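Local coordinates for protein calmodulin, putative (Entamoeba histolytica, PDB 4OCI) that binds calcium through an EF-hand of a calmodulin-like fold and is involved in initiating phagocytosis of human erythrocytes, at residues E98-L103 with D117-M122; L13-D18 with F28-R33. All blocks are in the same frame, centred on the assembly; numbering follows the deposited sequence.

Contact 1: E98-L103 with D117-M122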
ATOM      1  N   GLU A  98      11.601  14.921  24.771  1.00 21.91           N
ATOM      2  CA  GLU A  98      11.153  13.715  25.478  1.00 23.60           C
ATOM      3  C   GLU A  98      10.239  12.859  24.539  1.00 24.02           C
ATOM      4  O   GLU A  98      10.252  11.617  24.560  1.00 24.88           O
ATOM      5  CB  GLU A  98      10.421  14.040  26.758  1.00 22.23           C
ATOM      6  CG  GLU A  98      11.356  14.642  27.862  1.00 30.85           C
ATOM      7  CD  GLU A  98      12.333  13.550  28.441  1.00 43.33           C
ATOM      8  OE1 GLU A  98      11.900  12.342  28.544  1.00 45.75           O
ATOM      9  OE2 GLU A  98      13.512  13.878  28.786  1.00 47.03           O
ATOM     10  N   LEU A  99       9.387  13.526  23.788  1.00 23.17           N
ATOM     11  CA  LEU A  99       8.713  12.855  22.657  1.00 23.21           C
ATOM     12  C   LEU A  99       9.699  12.144  21.716  1.00 21.87           C
ATOM     13  O   LEU A  99       9.453  11.035  21.340  1.00 23.56           O
ATOM     14  CB  LEU A  99       7.928  13.866  21.844  1.00 20.65           C
ATOM     15  CG  LEU A  99       7.062  13.162  20.770  1.00 24.87           C
ATOM     16  CD1 LEU A  99       6.177  11.981  21.311  1.00 26.07           C
ATOM     17  CD2 LEU A  99       6.246  14.141  19.962  1.00 23.33           C
ATOM     18  N   ARG A 100      10.746  12.828  21.274  1.00 22.21           N
ATOM     19  CA  ARG A 100      11.834  12.198  20.496  1.00 24.21           C
ATOM     20  C   ARG A 100      12.343  10.972  21.177  1.00 24.72           C
ATOM     21  O   ARG A 100      12.484   9.936  20.525  1.00 27.83           O
ATOM     22  CB  ARG A 100      12.983  13.185  20.200  1.00 23.00           C
ATOM     23  CG  ARG A 100      14.175  12.627  19.390  1.00 25.51           C
ATOM     24  CD  ARG A 100      15.293  13.678  19.211  1.00 27.34           C
ATOM     25  NE  ARG A 100      14.951  14.725  18.212  1.00 29.24           N
ATOM     26  CZ  ARG A 100      15.049  14.577  16.894  1.00 30.32           C
ATOM     27  NH1 ARG A 100      15.416  13.402  16.333  1.00 32.00           N
ATOM     28  NH2 ARG A 100      14.730  15.595  16.100  1.00 34.19           N
ATOM     29  N   ARG A 101      12.634  11.021  22.470  1.00 25.41           N
ATOM     30  CA  ARG A 101      13.062   9.811  23.190  1.00 26.80           C
ATOM     31  C   ARG A 101      12.058   8.654  23.053  1.00 27.20           C
ATOM     32  O   ARG A 101      12.445   7.493  22.750  1.00 28.87           O
ATOM     33  CB  ARG A 101      13.408  10.068  24.693  1.00 27.53           C
ATOM     34  CG  ARG A 101      14.001   8.835  25.387  1.00 30.19           C
ATOM     35  CD  ARG A 101      14.214   9.084  26.886  1.00 30.94           C
ATOM     36  NE  ARG A 101      12.996   9.745  27.391  1.00 33.33           N
ATOM     37  CZ  ARG A 101      11.833   9.131  27.718  1.00 35.77           C
ATOM     38  NH1 ARG A 101      11.714   7.803  27.636  1.00 33.50           N
ATOM     39  NH2 ARG A 101      10.759   9.851  28.118  1.00 34.31           N
ATOM     40  N   ILE A 102      10.799   8.966  23.303  1.00 24.97           N
ATOM     41  CA  ILE A 102       9.743   7.973  23.352  1.00 27.21           C
ATOM     42  C   ILE A 102       9.608   7.296  22.009  1.00 26.25           C
ATOM     43  O   ILE A 102       9.480   6.083  21.936  1.00 28.26           O
ATOM     44  CB  ILE A 102       8.361   8.625  23.608  1.00 27.58           C
ATOM     45  CG1 ILE A 102       8.289   9.399  24.928  1.00 30.91           C
ATOM     46  CG2 ILE A 102       7.175   7.577  23.424  1.00 24.29           C
ATOM     47  CD1 ILE A 102       8.482   8.627  26.051  1.00 37.15           C
ATOM     48  N   LEU A 103       9.565   8.093  20.956  1.00 26.23           N
ATOM     49  CA  LEU A 103       9.409   7.617  19.581  1.00 28.38           C
ATOM     50  C   LEU A 103      10.662   6.835  19.162  1.00 31.43           C
ATOM     51  O   LEU A 103      10.560   5.897  18.366  1.00 34.03           O
ATOM     52  CB  LEU A 103       9.160   8.787  18.589  1.00 25.84           C
ATOM     53  CG  LEU A 103       7.848   9.586  18.694  1.00 26.66           C
ATOM     54  CD1 LEU A 103       7.937  10.874  17.873  1.00 23.19           C
ATOM     55  CD2 LEU A 103       6.669   8.750  18.194  1.00 27.74           C
ATOM     56  N   ASP A 117      12.320  15.297  10.619  1.00 34.10           N
ATOM     57  CA  ASP A 117      11.509  15.667   9.462  1.00 34.44           C
ATOM     58  C   ASP A 117      10.049  15.701   9.837  1.00 33.17           C
ATOM     59  O   ASP A 117       9.334  16.566   9.413  1.00 34.48           O
ATOM     60  CB  ASP A 117      11.712  14.664   8.331  1.00 36.36           C
ATOM     61  CG  ASP A 117      13.133  14.792   7.635  1.00 43.38           C
ATOM     62  OD1 ASP A 117      13.914  15.760   7.950  1.00 48.17           O
ATOM     63  OD2 ASP A 117      13.458  13.888   6.791  1.00 47.40           O
ATOM     64  N   LEU A 118       9.618  14.762  10.661  1.00 31.30           N
ATOM     65  CA  LEU A 118       8.302  14.799  11.216  1.00 31.13           C
ATOM     66  C   LEU A 118       8.041  16.048  12.100  1.00 30.54           C
ATOM     67  O   LEU A 118       6.950  16.664  12.027  1.00 29.99           O
ATOM     68  CB  LEU A 118       8.123  13.538  12.040  1.00 30.70           C
ATOM     69  CG  LEU A 118       6.742  13.383  12.599  1.00 33.61           C
ATOM     70  CD1 LEU A 118       5.747  12.817  11.482  1.00 33.79           C
ATOM     71  CD2 LEU A 118       6.870  12.464  13.773  1.00 33.29           C
ATOM     72  N   PHE A 119       9.013  16.394  12.962  1.00 28.65           N
ATOM     73  CA  PHE A 119       8.845  17.566  13.843  1.00 28.48           C
ATOM     74  C   PHE A 119       8.801  18.836  13.011  1.00 29.56           C
ATOM     75  O   PHE A 119       7.999  19.684  13.279  1.00 29.66           O
ATOM     76  CB  PHE A 119       9.993  17.669  14.880  1.00 27.33           C
ATOM     77  CG  PHE A 119       9.844  16.722  16.083  1.00 23.76           C
ATOM     78  CD1 PHE A 119       8.841  15.815  16.164  1.00 25.68           C
ATOM     79  CD2 PHE A 119      10.753  16.799  17.148  1.00 27.47           C
ATOM     80  CE1 PHE A 119       8.710  14.935  17.315  1.00 26.47           C
ATOM     81  CE2 PHE A 119      10.648  15.951  18.273  1.00 29.29           C
ATOM     82  CZ  PHE A 119       9.608  15.014  18.349  1.00 23.00           C
ATOM     83  N   THR A 120       9.658  18.946  12.002  1.00 32.39           N
ATOM     84  CA  THR A 120       9.630  20.092  11.064  1.00 36.13           C
ATOM     85  C   THR A 120       8.310  20.213  10.321  1.00 36.09           C
ATOM     86  O   THR A 120       7.765  21.280  10.239  1.00 37.60           O
ATOM     87  CB  THR A 120      10.754  19.940  10.028  1.00 38.26           C
ATOM     88  OG1 THR A 120      12.008  20.123  10.720  1.00 42.63           O
ATOM     89  CG2 THR A 120      10.640  20.986   8.911  1.00 41.40           C
ATOM     90  N   PHE A 121       7.788  19.097   9.836  1.00 35.31           N
ATOM     91  CA  PHE A 121       6.508  19.030   9.176  1.00 35.32           C
ATOM     92  C   PHE A 121       5.350  19.564  10.090  1.00 35.71           C
ATOM     93  O   PHE A 121       4.467  20.360   9.654  1.00 35.10           O
ATOM     94  CB  PHE A 121       6.342  17.557   8.730  1.00 36.57           C
ATOM     95  CG  PHE A 121       5.011  17.208   8.198  1.00 36.49           C
ATOM     96  CD1 PHE A 121       4.549  17.772   7.027  1.00 40.23           C
ATOM     97  CD2 PHE A 121       4.219  16.275   8.846  1.00 38.25           C
ATOM     98  CE1 PHE A 121       3.299  17.405   6.502  1.00 40.47           C
ATOM     99  CE2 PHE A 121       2.959  15.940   8.361  1.00 39.44           C
ATOM    100  CZ  PHE A 121       2.513  16.496   7.157  1.00 39.13           C
HETATM  101  N   MSE A 122       5.382  19.198  11.370  1.00 33.21           N
HETATM  102  CA  MSE A 122       4.327  19.589  12.273  1.00 32.95           C
HETATM  103  C   MSE A 122       4.566  20.906  12.958  1.00 32.20           C
HETATM  104  O   MSE A 122       3.693  21.396  13.657  1.00 32.88           O
HETATM  105  CB  MSE A 122       4.109  18.504  13.322  1.00 31.56           C
HETATM  106  CG  MSE A 122       3.354  17.344  12.722  1.00 38.20           C
HETATM  107 SE   MSE A 122       3.169  15.987  14.096  1.00 44.47          SE
HETATM  108  CE  MSE A 122       2.431  14.513  12.985  1.00 41.71           C
TER

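Contact 2: L13-D18 with F28-R33. With CA (calcium ion), chain B.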
ATOM      1  N   LEU A  13     -10.643 -14.924  10.280  1.00 17.26           N
ATOM      2  CA  LEU A  13     -11.759 -15.435   9.485  1.00 18.21           C
ATOM      3  C   LEU A  13     -12.920 -14.479   9.550  1.00 19.46           C
ATOM      4  O   LEU A  13     -13.719 -14.313   8.588  1.00 19.80           O
ATOM      5  CB  LEU A  13     -12.192 -16.836  10.015  1.00 19.23           C
ATOM      6  CG  LEU A  13     -11.129 -17.935   9.738  1.00 16.78           C
ATOM      7  CD1 LEU A  13     -11.512 -19.276  10.450  1.00 20.74           C
ATOM      8  CD2 LEU A  13     -10.987 -18.080   8.279  1.00 13.63           C
ATOM      9  N   LEU A  14     -13.023 -13.790  10.672  1.00 20.17           N
ATOM     10  CA  LEU A  14     -14.060 -12.721  10.754  1.00 23.05           C
ATOM     11  C   LEU A  14     -13.817 -11.612   9.698  1.00 23.33           C
ATOM     12  O   LEU A  14     -14.757 -11.100   9.020  1.00 22.83           O
ATOM     13  CB  LEU A  14     -14.038 -12.175  12.161  1.00 23.51           C
ATOM     14  CG  LEU A  14     -14.998 -11.282  12.894  1.00 30.37           C
ATOM     15  CD1 LEU A  14     -14.763 -11.455  14.418  1.00 32.80           C
ATOM     16  CD2 LEU A  14     -14.654  -9.903  12.563  1.00 35.86           C
ATOM     17  N   PHE A  15     -12.555 -11.258   9.500  1.00 23.34           N
ATOM     18  CA  PHE A  15     -12.251 -10.159   8.574  1.00 25.00           C
ATOM     19  C   PHE A  15     -12.118 -10.657   7.154  1.00 25.85           C
ATOM     20  O   PHE A  15     -12.003  -9.874   6.216  1.00 25.99           O
ATOM     21  CB  PHE A  15     -10.993  -9.468   9.004  1.00 24.23           C
ATOM     22  CG  PHE A  15     -11.234  -8.449  10.081  1.00 28.18           C
ATOM     23  CD1 PHE A  15     -11.560  -8.842  11.362  1.00 30.45           C
ATOM     24  CD2 PHE A  15     -11.146  -7.073   9.786  1.00 31.03           C
ATOM     25  CE1 PHE A  15     -11.796  -7.872  12.373  1.00 32.61           C
ATOM     26  CE2 PHE A  15     -11.390  -6.098  10.789  1.00 28.10           C
ATOM     27  CZ  PHE A  15     -11.714  -6.493  12.056  1.00 27.92           C
ATOM     28  N   ASP A  16     -12.118 -11.982   6.963  1.00 25.49           N
ATOM     29  CA  ASP A  16     -12.066 -12.528   5.614  1.00 26.04           C
ATOM     30  C   ASP A  16     -13.494 -12.509   5.098  1.00 27.92           C
ATOM     31  O   ASP A  16     -14.276 -13.431   5.346  1.00 27.44           O
ATOM     32  CB  ASP A  16     -11.493 -13.954   5.644  1.00 25.12           C
ATOM     33  CG  ASP A  16     -11.829 -14.775   4.400  1.00 25.56           C
ATOM     34  OD1 ASP A  16     -11.808 -14.215   3.291  1.00 24.86           O
ATOM     35  OD2 ASP A  16     -12.007 -16.003   4.520  1.00 22.68           O
ATOM     36  N   GLY A  17     -13.829 -11.492   4.316  1.00 27.85           N
ATOM     37  CA  GLY A  17     -15.258 -11.219   4.073  1.00 28.87           C
ATOM     38  C   GLY A  17     -15.910 -12.182   3.126  1.00 30.23           C
ATOM     39  O   GLY A  17     -17.125 -12.406   3.201  1.00 32.26           O
ATOM     40  N   ASP A  18     -15.132 -12.817   2.264  1.00 29.97           N
ATOM     41  CA  ASP A  18     -15.729 -13.689   1.311  1.00 30.62           C
ATOM     42  C   ASP A  18     -15.581 -15.203   1.649  1.00 30.62           C
ATOM     43  O   ASP A  18     -15.850 -16.043   0.807  1.00 31.08           O
ATOM     44  CB  ASP A  18     -15.202 -13.363  -0.077  1.00 30.78           C
ATOM     45  CG  ASP A  18     -13.706 -13.690  -0.216  1.00 34.44           C
ATOM     46  OD1 ASP A  18     -13.041 -14.012   0.780  1.00 30.35           O
ATOM     47  OD2 ASP A  18     -13.181 -13.641  -1.333  1.00 36.76           O
ATOM     48  N   PHE A  28      -6.690  -6.841   5.456  1.00 18.49           N
ATOM     49  CA  PHE A  28      -5.430  -6.911   6.203  1.00 18.70           C
ATOM     50  C   PHE A  28      -5.123  -5.635   6.956  1.00 20.03           C
ATOM     51  O   PHE A  28      -4.803  -5.672   8.153  1.00 18.82           O
ATOM     52  CB  PHE A  28      -4.294  -7.233   5.275  1.00 18.97           C
ATOM     53  CG  PHE A  28      -2.924  -7.253   5.941  1.00 20.93           C
ATOM     54  CD1 PHE A  28      -2.627  -8.188   6.901  1.00 21.54           C
ATOM     55  CD2 PHE A  28      -1.924  -6.337   5.579  1.00 17.79           C
ATOM     56  CE1 PHE A  28      -1.319  -8.248   7.509  1.00 19.36           C
ATOM     57  CE2 PHE A  28      -0.652  -6.398   6.195  1.00 16.00           C
ATOM     58  CZ  PHE A  28      -0.362  -7.326   7.143  1.00 19.76           C
ATOM     59  N   GLU A  29      -5.261  -4.496   6.260  1.00 19.82           N
ATOM     60  CA  GLU A  29      -4.967  -3.212   6.892  1.00 22.41           C
ATOM     61  C   GLU A  29      -5.957  -2.950   8.052  1.00 21.53           C
ATOM     62  O   GLU A  29      -5.579  -2.515   9.163  1.00 22.50           O
ATOM     63  CB  GLU A  29      -5.049  -2.039   5.871  1.00 22.19           C
ATOM     64  CG  GLU A  29      -4.608  -0.745   6.589  1.00 30.44           C
ATOM     65  CD  GLU A  29      -4.994   0.602   5.885  1.00 40.93           C
ATOM     66  OE1 GLU A  29      -5.497   0.593   4.695  1.00 43.93           O
ATOM     67  OE2 GLU A  29      -4.783   1.665   6.576  1.00 42.57           O
ATOM     68  N   SER A  30      -7.210  -3.252   7.816  1.00 20.81           N
ATOM     69  CA  SER A  30      -8.210  -3.007   8.770  1.00 22.80           C
ATOM     70  C   SER A  30      -8.015  -3.941  10.056  1.00 22.94           C
ATOM     71  O   SER A  30      -8.107  -3.496  11.225  1.00 21.61           O
ATOM     72  CB  SER A  30      -9.562  -3.039   8.016  1.00 24.61           C
ATOM     73  OG  SER A  30     -10.553  -3.530   8.855  1.00 33.53           O
ATOM     74  N   LEU A  31      -7.570  -5.164   9.864  1.00 20.90           N
ATOM     75  CA  LEU A  31      -7.418  -6.091  10.963  1.00 20.43           C
ATOM     76  C   LEU A  31      -6.241  -5.735  11.788  1.00 22.12           C
ATOM     77  O   LEU A  31      -6.342  -5.733  13.037  1.00 23.50           O
ATOM     78  CB  LEU A  31      -7.271  -7.527  10.443  1.00 20.33           C
ATOM     79  CG  LEU A  31      -7.062  -8.692  11.439  1.00 22.33           C
ATOM     80  CD1 LEU A  31      -8.144  -8.616  12.554  1.00 24.46           C
ATOM     81  CD2 LEU A  31      -7.071 -10.063  10.798  1.00 24.20           C
ATOM     82  N   VAL A  32      -5.137  -5.402  11.131  1.00 22.13           N
ATOM     83  CA  VAL A  32      -3.883  -5.000  11.799  1.00 23.70           C
ATOM     84  C   VAL A  32      -4.131  -3.716  12.589  1.00 23.92           C
ATOM     85  O   VAL A  32      -3.698  -3.606  13.763  1.00 25.33           O
ATOM     86  CB  VAL A  32      -2.758  -4.893  10.700  1.00 25.90           C
ATOM     87  CG1 VAL A  32      -1.947  -3.675  10.807  1.00 26.14           C
ATOM     88  CG2 VAL A  32      -1.960  -6.276  10.538  1.00 24.75           C
ATOM     89  N   ARG A  33      -4.890  -2.768  12.018  1.00 24.32           N
ATOM     90  CA  ARG A  33      -5.253  -1.576  12.803  1.00 24.67           C
ATOM     91  C   ARG A  33      -6.185  -1.864  13.988  1.00 26.03           C
ATOM     92  O   ARG A  33      -5.953  -1.308  15.093  1.00 24.99           O
ATOM     93  CB  ARG A  33      -5.779  -0.451  11.947  1.00 22.66           C
ATOM     94  CG  ARG A  33      -4.642   0.162  11.084  1.00 22.64           C
ATOM     95  CD  ARG A  33      -5.223   1.352  10.381  1.00 22.07           C
ATOM     96  NE  ARG A  33      -4.296   1.986   9.453  1.00 22.47           N
ATOM     97  CZ  ARG A  33      -3.202   2.638   9.795  1.00 27.10           C
ATOM     98  NH1 ARG A  33      -2.800   2.717  11.103  1.00 26.06           N
ATOM     99  NH2 ARG A  33      -2.480   3.200   8.802  1.00 20.54           N
TER
HETATM  100 CA    CA B 201     -11.093 -13.661   1.485  1.00 36.89          CA
HETATM  101  O   HOH W   1     -10.477 -13.271  -0.471  1.00 18.01           O
HETATM  102  O   HOH W   2     -11.732 -11.676   1.528  1.00 20.62           O

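Contact 1: E98-L103 with D117-M122
Phe119 reaches from helix 112-122 across to helix 96-106 and takes part in every close pair of the contact. Helix 96-106 follows strand 93-95 and helix 112-122 precedes strand 129-131, the two strands pairing antiparallel, consistent with the exiting helix of one EF-hand packing on the entering helix of the next. The axes of the two short segments stay 12.2 Å apart at an angle of 135°, and a long flat side chain suits such a gap. With CG anti to its carbonyl carbon (chi1 -79°), the ring is sent distal end first toward the other helix. Its CZ lies 3.8 Å from the amide N of Arg100, which sits near the ring plane. Leu99 meets the same end obliquely, its CD2 3.7 Å from Phe119 CE1, while Leu103 offers CD1 to Phe119 CE1 at 4.2 Å. Branched leucines suit these places because their methyls fill in beside a ring without needing polar partners.

Arg100 CB lies 4.1 Å from Phe119 CE2, and the chain bends at chi3 (-75°), turning the guanidinium to Glu126, in a salt bridge, and to Thr116 and the carbonyl of Gln112. Dispersion and apolar burial therefore join the segments, whereas the charge of Arg100 is spent beyond them.

Contact 2: L13-D18 with F28-R33
An EF-hand, helix-loop-helix around calcium, brings Phe15, from the entering-helix side of the loop, against Ser30 and Leu31 of its exiting helix. Phe15 and Leu31 have the closest CA atoms between the segments, 6.8 Å apart. Leu31 CD1 sits over one face of the Phe15 ring in a CH-pi contact, 3.8 Å from the centroid and offset toward the rim at CD1 and CE1. Leu31 reaches this position with CG anti to its backbone N (chi1 179°), and its CB packs beside Phe15 CG and CD2. Ser30 comes instead to the ring edge, OG lying 3.3 Å from Phe15 CE2 near the ring plane. A flat ring face suits a leucine methyl, while the small serine can bring its hydroxyl close to the rim.

Immediately after Phe15 the chain turns to metal binding. Asp16 OD1 holds the calcium ion at 2.0 Å and Asp18 OD1 at 2.1 Å; two waters, Asp20 and the backbone oxygen of Tyr22 complete the site. Short carboxylates suit a tight loop. The second oxygen of Asp16 accepts from Gly21 N, which would help fix the carboxylate's rotation, while Asp18 OD2 accepts a hydrogen bond from a bound water. On helix 25-34, Arg33 NE donates a nearly straight hydrogen bond (175°) to Glu29 OE2 as part of a salt bridge.

Leu31 also touches Leu23 and Phe62, the latter on helix 59-71, while Phe28 and Val32 pack on helices 41-50 and 59-71, so the exiting helix links Phe15 to the interior of this half of the chain.

In the fold
Contacts 1 and 2 lie on opposite sides of the chain's centre, their own centres 31 Å apart and their nearest atoms about 13 Å apart, so neither touches the other. They follow in series along the chain, in different EF-hand regions. In both, a phenylalanine from one segment meets a leucine of the other, but only contact 2 adjoins the calcium site, through Asp16 and Asp18. The side chain of Leu31 is also about 12 Å from a bound sodium ion, whereas contact 1 lies away from the metal sites. Contact 1 has a different neighbour: the second subunit packs against helix 112-122, where Val54 of the second subunit meets Leu118; contact 2 touches no other chain of the assembly.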